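Local coordinates for L-lysine 6-oxidase (Marinomonas mediterranea, PDB 3WEU), which catalyses the oxidative deamination of L-lysine at its epsilon-amino group with a cysteine tryptophylquinone cofactor, releasing antibacterial hydrogen peroxide, at residues 586-594 and 604-613; 625-635 and 645-655. All coordinates share one frame; numbering follows the deposited sequence. Where two conformers were deposited one is given.

Contact 1: 586-594 and 604-613. With EDO (1,2-ethanediol), chain J.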
loop_
_atom_site.group_PDB
_atom_site.type_symbol
_atom_site.label_atom_id
_atom_site.label_comp_id
_atom_site.label_asym_id
_atom_site.label_seq_id
_atom_site.Cartn_x
_atom_site.Cartn_y
_atom_site.Cartn_z
ATOM N N PRO A 586 -19.317 18.555 -11.236
ATOM C CA PRO A 586 -20.358 18.869 -10.270
ATOM C C PRO A 586 -20.095 18.249 -8.929
ATOM O O PRO A 586 -19.343 17.242 -8.824
ATOM C CB PRO A 586 -21.623 18.233 -10.893
ATOM C CG PRO A 586 -21.323 18.191 -12.312
ATOM C CD PRO A 586 -19.861 17.857 -12.415
ATOM N N TRP A 587 -20.679 18.819 -7.902
ATOM C CA TRP A 587 -20.483 18.337 -6.536
ATOM C C TRP A 587 -21.745 18.116 -5.783
ATOM O O TRP A 587 -21.913 17.035 -5.179
ATOM C CB TRP A 587 -19.528 19.263 -5.803
ATOM C CG TRP A 587 -18.901 18.690 -4.592
ATOM C CD1 TRP A 587 -18.939 19.184 -3.311
ATOM C CD2 TRP A 587 -18.076 17.527 -4.549
ATOM N NE1 TRP A 587 -18.203 18.381 -2.503
ATOM C CE2 TRP A 587 -17.662 17.360 -3.230
ATOM C CE3 TRP A 587 -17.696 16.607 -5.485
ATOM C CZ2 TRP A 587 -16.857 16.313 -2.833
ATOM C CZ3 TRP A 587 -16.897 15.524 -5.080
ATOM C CH2 TRP A 587 -16.506 15.403 -3.767
ATOM N N ASP A 588 -22.629 19.126 -5.751
ATOM C CA ASP A 588 -23.885 19.032 -5.022
ATOM C C ASP A 588 -24.998 19.103 -6.054
ATOM O O ASP A 588 -25.177 20.134 -6.686
ATOM C CB ASP A 588 -23.985 20.154 -4.028
ATOM C CG ASP A 588 -22.725 20.291 -3.203
ATOM O OD1 ASP A 588 -21.821 21.063 -3.567
ATOM O OD2 ASP A 588 -22.612 19.546 -2.223
ATOM N N VAL A 589 -25.675 17.977 -6.251
ATOM C CA VAL A 589 -26.638 17.798 -7.353
ATOM C C VAL A 589 -27.904 17.146 -6.877
ATOM O O VAL A 589 -27.922 16.505 -5.798
ATOM C CB VAL A 589 -26.038 16.966 -8.497
ATOM C CG1 VAL A 589 -24.864 17.670 -9.127
ATOM C CG2 VAL A 589 -25.691 15.561 -8.068
ATOM N N LEU A 590 -28.974 17.286 -7.675
ATOM C CA LEU A 590 -30.299 16.751 -7.310
ATOM C C LEU A 590 -30.494 15.391 -7.924
ATOM O O LEU A 590 -30.156 15.176 -9.122
ATOM C CB LEU A 590 -31.400 17.718 -7.795
ATOM C CG LEU A 590 -31.351 19.158 -7.272
ATOM C CD1 LEU A 590 -32.566 19.903 -7.831
ATOM C CD2 LEU A 590 -31.429 19.101 -5.749
ATOM N N THR A 591 -30.997 14.444 -7.122
ATOM C CA THR A 591 -31.353 13.181 -7.635
ATOM C C THR A 591 -32.513 13.331 -8.584
ATOM O O THR A 591 -33.441 14.115 -8.358
ATOM C CB THR A 591 -31.766 12.188 -6.530
ATOM O OG1 THR A 591 -32.742 12.854 -5.710
ATOM C CG2 THR A 591 -30.600 11.813 -5.712
ATOM N N GLY A 592 -32.487 12.491 -9.604
ATOM C CA GLY A 592 -33.397 12.580 -10.752
ATOM C C GLY A 592 -34.329 11.387 -11.092
ATOM O O GLY A 592 -35.098 11.470 -12.047
ATOM N N GLU A 593 -34.182 10.233 -10.425
ATOM C CA GLU A 593 -34.983 9.041 -10.815
ATOM C C GLU A 593 -36.410 9.265 -10.287
ATOM O O GLU A 593 -36.607 9.374 -9.107
ATOM C CB GLU A 593 -34.355 7.786 -10.206
ATOM C CG GLU A 593 -32.900 7.567 -10.688
ATOM C CD GLU A 593 -32.741 7.234 -12.143
ATOM O OE1 GLU A 593 -33.776 6.873 -12.796
ATOM O OE2 GLU A 593 -31.601 7.358 -12.653
ATOM N N LEU A 594 -37.378 9.301 -11.194
ATOM C CA LEU A 594 -38.755 9.565 -10.906
ATOM C C LEU A 594 -39.600 8.296 -10.998
ATOM O O LEU A 594 -40.756 8.345 -10.740
ATOM C CB LEU A 594 -39.276 10.549 -11.938
ATOM C CG LEU A 594 -38.619 11.931 -11.919
ATOM C CD1 LEU A 594 -39.255 12.806 -13.007
ATOM C CD2 LEU A 594 -38.857 12.548 -10.588
ATOM N N LEU A 604 -32.430 6.428 -3.391
ATOM C CA LEU A 604 -32.802 7.747 -2.990
ATOM C C LEU A 604 -34.095 8.175 -3.652
ATOM O O LEU A 604 -34.323 7.870 -4.826
ATOM C CB LEU A 604 -31.706 8.746 -3.419
ATOM C CG LEU A 604 -30.354 8.610 -2.674
ATOM C CD1 LEU A 604 -29.264 9.405 -3.432
ATOM C CD2 LEU A 604 -30.523 9.017 -1.217
ATOM N N PRO A 605 -34.852 9.003 -2.957
ATOM C CA PRO A 605 -36.019 9.692 -3.576
ATOM C C PRO A 605 -35.545 10.772 -4.504
ATOM O O PRO A 605 -34.396 11.210 -4.390
ATOM C CB PRO A 605 -36.741 10.283 -2.405
ATOM C CG PRO A 605 -35.620 10.568 -1.376
ATOM C CD PRO A 605 -34.605 9.475 -1.582
ATOM N N ALA A 606 -36.392 11.185 -5.419
ATOM C CA ALA A 606 -36.057 12.256 -6.347
ATOM C C ALA A 606 -36.007 13.620 -5.638
ATOM O O ALA A 606 -36.713 13.856 -4.667
ATOM C CB ALA A 606 -37.109 12.246 -7.492
ATOM N N GLY A 607 -35.214 14.532 -6.148
ATOM C CA GLY A 607 -35.305 15.930 -5.710
ATOM C C GLY A 607 -34.418 16.227 -4.497
ATOM O O GLY A 607 -34.433 17.346 -3.989
ATOM N N GLN A 608 -33.567 15.259 -4.075
ATOM C CA GLN A 608 -32.745 15.437 -2.909
ATOM C C GLN A 608 -31.345 15.849 -3.365
ATOM O O GLN A 608 -30.851 15.250 -4.345
ATOM C CB GLN A 608 -32.621 14.106 -2.171
ATOM C CG GLN A 608 -31.881 14.256 -0.845
ATOM C CD GLN A 608 -31.824 13.014 -0.018
ATOM O OE1 GLN A 608 -32.524 12.036 -0.279
ATOM N NE2 GLN A 608 -30.945 13.037 0.978
ATOM N N GLN A 609 -30.688 16.819 -2.698
ATOM C CA GLN A 609 -29.358 17.194 -3.070
ATOM C C GLN A 609 -28.362 16.255 -2.459
ATOM O O GLN A 609 -28.398 16.043 -1.279
ATOM C CB GLN A 609 -29.020 18.619 -2.666
ATOM C CG GLN A 609 -27.755 19.123 -3.349
ATOM C CD GLN A 609 -27.257 20.399 -2.716
ATOM O OE1 GLN A 609 -26.829 20.399 -1.541
ATOM N NE2 GLN A 609 -27.409 21.514 -3.437
ATOM N N ILE A 610 -27.492 15.683 -3.233
ATOM C CA ILE A 610 -26.537 14.721 -2.704
ATOM C C ILE A 610 -25.240 14.879 -3.417
ATOM O O ILE A 610 -25.116 15.598 -4.375
ATOM C CB ILE A 610 -27.017 13.241 -2.887
ATOM C CG1 ILE A 610 -26.907 12.713 -4.289
ATOM C CG2 ILE A 610 -28.381 13.039 -2.312
ATOM C CD1 ILE A 610 -27.504 13.495 -5.371
ATOM N N ASN A 611 -24.228 14.185 -2.935
ATOM C CA ASN A 611 -22.918 14.300 -3.577
ATOM C C ASN A 611 -22.856 13.618 -4.953
ATOM O O ASN A 611 -23.183 12.401 -5.152
ATOM C CB ASN A 611 -21.813 13.769 -2.674
ATOM C CG ASN A 611 -20.433 13.876 -3.348
ATOM O OD1 ASN A 611 -19.875 12.915 -3.878
ATOM N ND2 ASN A 611 -19.872 15.062 -3.295
ATOM N N TYR A 612 -22.416 14.398 -5.922
ATOM C CA TYR A 612 -22.356 13.935 -7.305
ATOM C C TYR A 612 -21.506 12.643 -7.490
ATOM O O TYR A 612 -21.800 11.792 -8.322
ATOM C CB TYR A 612 -21.753 15.045 -8.180
ATOM C CG TYR A 612 -21.464 14.666 -9.617
ATOM C CD1 TYR A 612 -22.499 14.556 -10.547
ATOM C CD2 TYR A 612 -20.183 14.403 -10.049
ATOM C CE1 TYR A 612 -22.271 14.216 -11.849
ATOM C CE2 TYR A 612 -19.945 14.081 -11.345
ATOM C CZ TYR A 612 -21.001 13.960 -12.238
ATOM O OH TYR A 612 -20.781 13.591 -13.512
ATOM N N ALA A 613 -20.370 12.602 -6.803
ATOM C CA ALA A 613 -19.439 11.485 -6.966
ATOM C C ALA A 613 -19.614 10.403 -5.916
ATOM O O ALA A 613 -18.700 9.629 -5.744
ATOM C CB ALA A 613 -18.016 12.010 -6.899
HETATM C C1 EDO J . -18.521 15.925 0.920
HETATM O O1 EDO J . -18.930 15.659 -0.419
HETATM C C2 EDO J . -18.753 17.426 1.132
HETATM O O2 EDO J . -17.657 18.186 0.577
HETATM O O HOH W 1 -27.728 21.478 -6.321
HETATM O O HOH W 2 -21.346 17.045 -1.636
HETATM O O HOH W 3 -34.163 9.455 -7.177
#
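Val-589 and Ile-610 form the central hydrogen-bonded pair of a small two-stranded antiparallel sheet, strand 588-590 against strand 609-611, whose connection runs through helix 596-602. Val-589 N donates to Ile-610 O and Ile-610 N to Val-589 O, and Tyr-612 N to Trp-587 O carries the pairing past the strand end.

At the opposite end Thr-591 acts as a clamp. With chi1 at 50°, OG1 stands between the backbone N and the carbonyl carbon, where it donates a hydrogen bond to a lone pair of Pro-605 O at 2.7 Å and accepts from Gln-608 N at 3.0 Å. Its methyl CG2 then faces apolar partners, Leu-604 CD1 and, at 3.5 Å, Ile-610 CD1. In the turn at residues 605-608, Gly-607, with phi at 89°, takes a backbone shape that a residue with a side chain adopts less readily, while its N binds Thr-591 O at 2.9 Å.

Near the other end Asn-611 stands its amide almost upright on the Trp-587 indole, the planes 87° apart, with ND2 over the ring centre and 3.2 Å from CE2. Water 2 links that ND2 to Asp-588 OD2 and to an ethanediol, probably from the crystallisation liquor, whose O2 accepts from Trp-587 NE1 at 3.1 Å and which is also bonded to Tyr-577 OH; Asp-588 OD1 is held by Tyr-579. On the other side of the strand pair, Pro-586 CB lies over the Tyr-612 ring in a CH-pi contact, 3.9 Å from its centroid.

The N-H group of an amide is the positive end of its dipole, which should suit the electron-rich indole face, while Thr-591 uses its hydroxyl as both donor and acceptor to fasten the turn.

Contact 2: 625-635 and 645-655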
loop_
_atom_site.group_PDB
_atom_site.type_symbol
_atom_site.label_atom_id
_atom_site.label_comp_id
_atom_site.label_asym_id
_atom_site.label_seq_id
_atom_site.Cartn_x
_atom_site.Cartn_y
_atom_site.Cartn_z
ATOM N N HIS A 625 -13.929 4.084 -13.038
ATOM C CA HIS A 625 -15.390 4.216 -13.095
ATOM C C HIS A 625 -16.026 5.595 -13.387
ATOM O O HIS A 625 -17.198 5.767 -13.194
ATOM C CB HIS A 625 -15.921 3.692 -11.854
ATOM C CG HIS A 625 -15.660 2.242 -11.691
ATOM N ND1 HIS A 625 -16.196 1.302 -12.541
ATOM C CD2 HIS A 625 -14.957 1.558 -10.760
ATOM C CE1 HIS A 625 -15.850 0.086 -12.145
ATOM N NE2 HIS A 625 -15.104 0.206 -11.059
ATOM N N TRP A 626 -15.227 6.515 -13.905
ATOM C CA TRP A 626 -15.653 7.863 -14.357
ATOM C C TRP A 626 -16.962 7.788 -15.162
ATOM O O TRP A 626 -17.846 8.648 -15.035
ATOM C CB TRP A 626 -14.515 8.570 -15.095
ATOM C CG TRP A 626 -13.986 7.779 -16.230
ATOM C CD1 TRP A 626 -13.083 6.761 -16.143
ATOM C CD2 TRP A 626 -14.397 7.837 -17.608
ATOM N NE1 TRP A 626 -12.887 6.192 -17.386
ATOM C CE2 TRP A 626 -13.664 6.845 -18.302
ATOM C CE3 TRP A 626 -15.316 8.621 -18.326
ATOM C CZ2 TRP A 626 -13.830 6.601 -19.672
ATOM C CZ3 TRP A 626 -15.436 8.424 -19.683
ATOM C CH2 TRP A 626 -14.725 7.384 -20.353
ATOM N N SER A 627 -17.073 6.786 -16.030
ATOM C CA SER A 627 -18.156 6.727 -16.951
ATOM C C SER A 627 -19.448 6.363 -16.327
ATOM O O SER A 627 -20.498 6.418 -17.009
ATOM C CB SER A 627 -17.878 5.825 -18.168
ATOM O OG SER A 627 -17.802 4.468 -17.817
ATOM N N ALA A 628 -19.427 5.995 -15.043
ATOM C CA ALA A 628 -20.639 5.637 -14.350
ATOM C C ALA A 628 -21.416 6.873 -13.881
ATOM O O ALA A 628 -22.593 6.769 -13.521
ATOM C CB ALA A 628 -20.316 4.798 -13.143
ATOM N N LEU A 629 -20.766 8.022 -13.896
ATOM C CA LEU A 629 -21.368 9.250 -13.295
ATOM C C LEU A 629 -22.455 9.843 -14.136
ATOM O O LEU A 629 -22.589 9.553 -15.328
ATOM C CB LEU A 629 -20.327 10.320 -12.975
ATOM C CG LEU A 629 -19.295 9.814 -11.960
ATOM C CD1 LEU A 629 -18.009 10.626 -11.916
ATOM C CD2 LEU A 629 -19.866 9.770 -10.562
ATOM N N ALA A 630 -23.297 10.641 -13.485
ATOM C CA ALA A 630 -24.464 11.194 -14.109
ATOM C C ALA A 630 -24.128 12.367 -15.018
ATOM O O ALA A 630 -23.125 13.075 -14.829
ATOM C CB ALA A 630 -25.398 11.704 -13.041
ATOM N N PHE A 631 -25.044 12.636 -15.926
ATOM C CA PHE A 631 -25.064 13.896 -16.644
ATOM C C PHE A 631 -26.146 14.742 -16.028
ATOM O O PHE A 631 -27.333 14.313 -15.918
ATOM C CB PHE A 631 -25.402 13.668 -18.107
ATOM C CG PHE A 631 -24.253 13.121 -18.886
ATOM C CD1 PHE A 631 -23.891 11.785 -18.760
ATOM C CD2 PHE A 631 -23.423 13.972 -19.611
ATOM C CE1 PHE A 631 -22.760 11.292 -19.412
ATOM C CE2 PHE A 631 -22.294 13.487 -20.283
ATOM C CZ PHE A 631 -21.979 12.129 -20.188
ATOM N N ILE A 632 -25.759 15.931 -15.653
ATOM C CA ILE A 632 -26.689 16.903 -15.032
ATOM C C ILE A 632 -27.351 17.665 -16.164
ATOM O O ILE A 632 -26.685 18.295 -16.965
ATOM C CB ILE A 632 -25.963 17.878 -14.079
ATOM C CG1 ILE A 632 -25.034 17.129 -13.147
ATOM C CG2 ILE A 632 -26.953 18.738 -13.308
ATOM C CD1 ILE A 632 -25.660 15.986 -12.334
ATOM N N ARG A 633 -28.682 17.598 -16.225
ATOM C CA ARG A 633 -29.400 18.173 -17.316
ATOM C C ARG A 633 -30.790 18.712 -16.963
ATOM O O ARG A 633 -31.398 18.293 -15.952
ATOM C CB ARG A 633 -29.437 17.150 -18.413
ATOM C CG ARG A 633 -30.733 16.670 -18.910
ATOM C CD ARG A 633 -30.565 15.652 -20.014
ATOM N NE ARG A 633 -30.893 16.188 -21.275
ATOM C CZ ARG A 633 -30.861 15.472 -22.400
ATOM N NH1 ARG A 633 -30.464 14.199 -22.395
ATOM N NH2 ARG A 633 -31.249 15.998 -23.520
ATOM N N ASP A 634 -31.233 19.691 -17.761
ATOM C CA ASP A 634 -32.450 20.366 -17.516
ATOM C C ASP A 634 -33.630 19.473 -17.960
ATOM O O ASP A 634 -33.812 19.217 -19.167
ATOM C CB ASP A 634 -32.481 21.725 -18.200
ATOM C CG ASP A 634 -33.726 22.515 -17.916
ATOM O OD1 ASP A 634 -34.564 22.121 -17.103
ATOM O OD2 ASP A 634 -33.891 23.578 -18.604
ATOM N N ARG A 635 -34.373 18.997 -16.981
ATOM C CA ARG A 635 -35.552 18.151 -17.181
ATOM C C ARG A 635 -36.780 18.943 -17.683
ATOM O O ARG A 635 -37.802 18.354 -18.081
ATOM C CB ARG A 635 -35.881 17.502 -15.853
ATOM C CG ARG A 635 -34.873 16.464 -15.412
ATOM C CD ARG A 635 -35.139 15.142 -16.132
ATOM N NE ARG A 635 -34.733 14.050 -15.289
ATOM C CZ ARG A 635 -35.496 13.091 -14.802
ATOM N NH1 ARG A 635 -36.778 12.972 -15.092
ATOM N NH2 ARG A 635 -34.934 12.199 -14.030
ATOM N N PHE A 645 -32.653 21.125 -13.074
ATOM C CA PHE A 645 -31.557 20.256 -13.417
ATOM C C PHE A 645 -31.411 19.143 -12.397
ATOM O O PHE A 645 -31.357 19.384 -11.164
ATOM C CB PHE A 645 -30.235 21.027 -13.394
ATOM C CG PHE A 645 -29.972 21.890 -14.578
ATOM C CD1 PHE A 645 -30.499 23.153 -14.694
ATOM C CD2 PHE A 645 -29.188 21.412 -15.605
ATOM C CE1 PHE A 645 -30.213 23.942 -15.822
ATOM C CE2 PHE A 645 -28.886 22.187 -16.703
ATOM C CZ PHE A 645 -29.369 23.463 -16.790
ATOM N N THR A 646 -31.331 17.933 -12.865
ATOM C CA THR A 646 -31.048 16.823 -12.035
ATOM C C THR A 646 -30.039 15.901 -12.694
ATOM O O THR A 646 -29.746 15.971 -13.915
ATOM C CB THR A 646 -32.302 15.902 -11.757
ATOM O OG1 THR A 646 -32.642 15.184 -12.931
ATOM C CG2 THR A 646 -33.531 16.690 -11.351
ATOM N N GLU A 647 -29.544 14.954 -11.888
ATOM C CA GLU A 647 -28.801 13.815 -12.421
ATOM C C GLU A 647 -29.699 13.079 -13.414
ATOM O O GLU A 647 -30.912 12.919 -13.190
ATOM C CB GLU A 647 -28.512 12.766 -11.309
ATOM C CG GLU A 647 -27.356 13.175 -10.416
ATOM C CD GLU A 647 -26.877 12.092 -9.501
ATOM O OE1 GLU A 647 -27.712 11.281 -9.092
ATOM O OE2 GLU A 647 -25.672 12.072 -9.240
ATOM N N THR A 648 -29.087 12.591 -14.476
ATOM C CA THR A 648 -29.709 11.640 -15.418
ATOM C C THR A 648 -28.594 10.614 -15.771
ATOM O O THR A 648 -27.386 10.978 -15.784
ATOM C CB THR A 648 -30.190 12.360 -16.727
ATOM O OG1 THR A 648 -29.092 12.985 -17.413
ATOM C CG2 THR A 648 -31.260 13.460 -16.424
ATOM N N GLU A 649 -29.005 9.394 -16.114
ATOM C CA GLU A 649 -28.137 8.404 -16.722
ATOM C C GLU A 649 -26.952 7.953 -15.834
ATOM O O GLU A 649 -25.951 7.396 -16.330
ATOM C CB GLU A 649 -27.640 8.860 -18.083
ATOM C CG GLU A 649 -28.751 9.121 -19.087
ATOM C CD GLU A 649 -28.204 9.363 -20.480
ATOM O OE1 GLU A 649 -27.691 8.376 -21.085
ATOM O OE2 GLU A 649 -28.276 10.540 -20.960
ATOM N N ARG A 650 -27.122 8.049 -14.519
ATOM C CA ARG A 650 -26.088 7.500 -13.594
ATOM C C ARG A 650 -26.170 5.992 -13.669
ATOM O O ARG A 650 -27.259 5.460 -13.759
ATOM C CB ARG A 650 -26.352 7.949 -12.145
ATOM C CG ARG A 650 -25.087 7.891 -11.295
ATOM C CD ARG A 650 -25.289 8.238 -9.841
ATOM N NE ARG A 650 -24.065 8.785 -9.250
ATOM C CZ ARG A 650 -23.322 8.228 -8.282
ATOM N NH1 ARG A 650 -23.660 7.114 -7.664
ATOM N NH2 ARG A 650 -22.226 8.839 -7.911
ATOM N N ASN A 651 -25.049 5.278 -13.625
ATOM C CA ASN A 651 -25.084 3.783 -13.682
ATOM C C ASN A 651 -25.193 3.286 -12.242
ATOM O O ASN A 651 -24.186 2.845 -11.589
ATOM C CB ASN A 651 -23.879 3.241 -14.398
ATOM C CG ASN A 651 -23.671 3.861 -15.801
ATOM O OD1 ASN A 651 -24.459 4.589 -16.304
ATOM N ND2 ASN A 651 -22.610 3.505 -16.424
ATOM N N HIS A 652 -26.412 3.367 -11.751
ATOM C CA HIS A 652 -26.659 3.124 -10.340
ATOM C C HIS A 652 -26.295 1.689 -9.970
ATOM O O HIS A 652 -25.880 1.414 -8.817
ATOM C CB HIS A 652 -28.125 3.314 -9.987
ATOM C CG HIS A 652 -28.612 4.700 -10.191
ATOM N ND1 HIS A 652 -28.110 5.775 -9.498
ATOM C CD2 HIS A 652 -29.539 5.191 -11.063
ATOM C CE1 HIS A 652 -28.742 6.866 -9.903
ATOM N NE2 HIS A 652 -29.614 6.535 -10.851
ATOM N N GLU A 653 -26.391 0.792 -10.952
ATOM C CA GLU A 653 -26.139 -0.630 -10.690
ATOM C C GLU A 653 -24.706 -0.963 -10.308
ATOM O O GLU A 653 -24.462 -1.985 -9.671
ATOM C CB GLU A 653 -26.626 -1.482 -11.867
ATOM C CG GLU A 653 -28.159 -1.500 -11.862
ATOM C CD GLU A 653 -28.805 -2.628 -12.735
ATOM O OE1 GLU A 653 -28.166 -3.155 -13.675
ATOM O OE2 GLU A 653 -29.976 -2.999 -12.492
ATOM N N LEU A 654 -23.774 -0.088 -10.673
ATOM C CA LEU A 654 -22.396 -0.209 -10.253
ATOM C C LEU A 654 -22.175 -0.149 -8.756
ATOM O O LEU A 654 -21.224 -0.730 -8.217
ATOM C CB LEU A 654 -21.557 0.859 -10.940
ATOM C CG LEU A 654 -20.077 0.836 -10.551
ATOM C CD1 LEU A 654 -19.415 -0.438 -11.050
ATOM C CD2 LEU A 654 -19.387 2.034 -11.146
ATOM N N PHE A 655 -22.999 0.614 -8.071
ATOM C CA PHE A 655 -22.693 1.011 -6.717
ATOM C C PHE A 655 -23.431 0.097 -5.750
ATOM O O PHE A 655 -24.538 -0.329 -6.022
ATOM C CB PHE A 655 -23.095 2.480 -6.507
ATOM C CG PHE A 655 -22.367 3.427 -7.373
ATOM C CD1 PHE A 655 -21.110 3.854 -7.002
ATOM C CD2 PHE A 655 -22.904 3.904 -8.542
ATOM C CE1 PHE A 655 -20.400 4.719 -7.793
ATOM C CE2 PHE A 655 -22.189 4.714 -9.380
ATOM C CZ PHE A 655 -20.946 5.188 -8.972
HETATM O O HOH W 4 -23.433 11.192 -10.535
HETATM O O HOH W 5 -29.768 12.521 -20.115
#
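Strands 631-634 and 645-648 run antiparallel at 139° between their directions, approaching to 4.5 Å, with Phe-631 facing Thr-648 and Arg-633 facing Thr-646 as hydrogen-bonded pairs. Phe-631 O is gripped twice by Thr-648: its N and its OG1, the latter at 2.7 Å, arrive from opposite faces of the carbonyl plane. With chi1 at 60° OG1 stands beside its own backbone N, close enough for both to reach the same carbonyl. Threonine suits the place because OG1 also accepts from water 5, which binds Arg-633 NH1 and Glu-649 OE2 and so bridges two charges too far apart for a salt bridge. Arg-633 NH1 has a further partner in Val-47 O, and Glu-649 OE2 also accepts from Phe-49 N.

The pair is a beta hairpin. Near its loop end Asp-634 lays CB over the centre of the Phe-645 ring, 3.9 Å from the centroid, in a CH-pi contact, while its OD1 accepts from the backbone N of Phe-644 and Asn-636. Ile-632 CD1 packs on Glu-647 CG on this face, and just before the strand Ala-630 CB meets the same CG at 3.6 Å. The Glu-647 carboxylate pairs with Arg-614 through OE1, and its OE2 accepts a hydrogen bond from water 4, which accepts from Ala-630 N and Arg-650 NE; Arg-650 NH2 donates to Arg-614 O.

Beyond the strands the two segments stay joined by Asn-651 N to Ala-628 O at 2.9 Å, at the inverse gamma turn centred on Asn-651. Leu-654 CD2 touches both Ala-628 CB at 3.5 Å and His-625 ND1 at 3.6 Å.

Overall arrangement
Contacts 1 and 2 follow one another along the chain, and their centres lie 9 Å apart, so the small sheet and the hairpin pack as neighbours. Tyr-612 OH reaches Ala-630 O at 2.7 Å, and Glu-593 OE2 meets His-652 NE2 at 2.8 Å, both probable hydrogen bonds. A backbone bond between Leu-590 and Glu-647 ties strand 588-590 to strand 645-648, and Ile-632 fills the seam against Pro-586, Val-589 and Tyr-612. Trp-581, which joins Cys-516 in the cysteine tryptophylquinone cofactor, lies five residues before contact 1 in sequence.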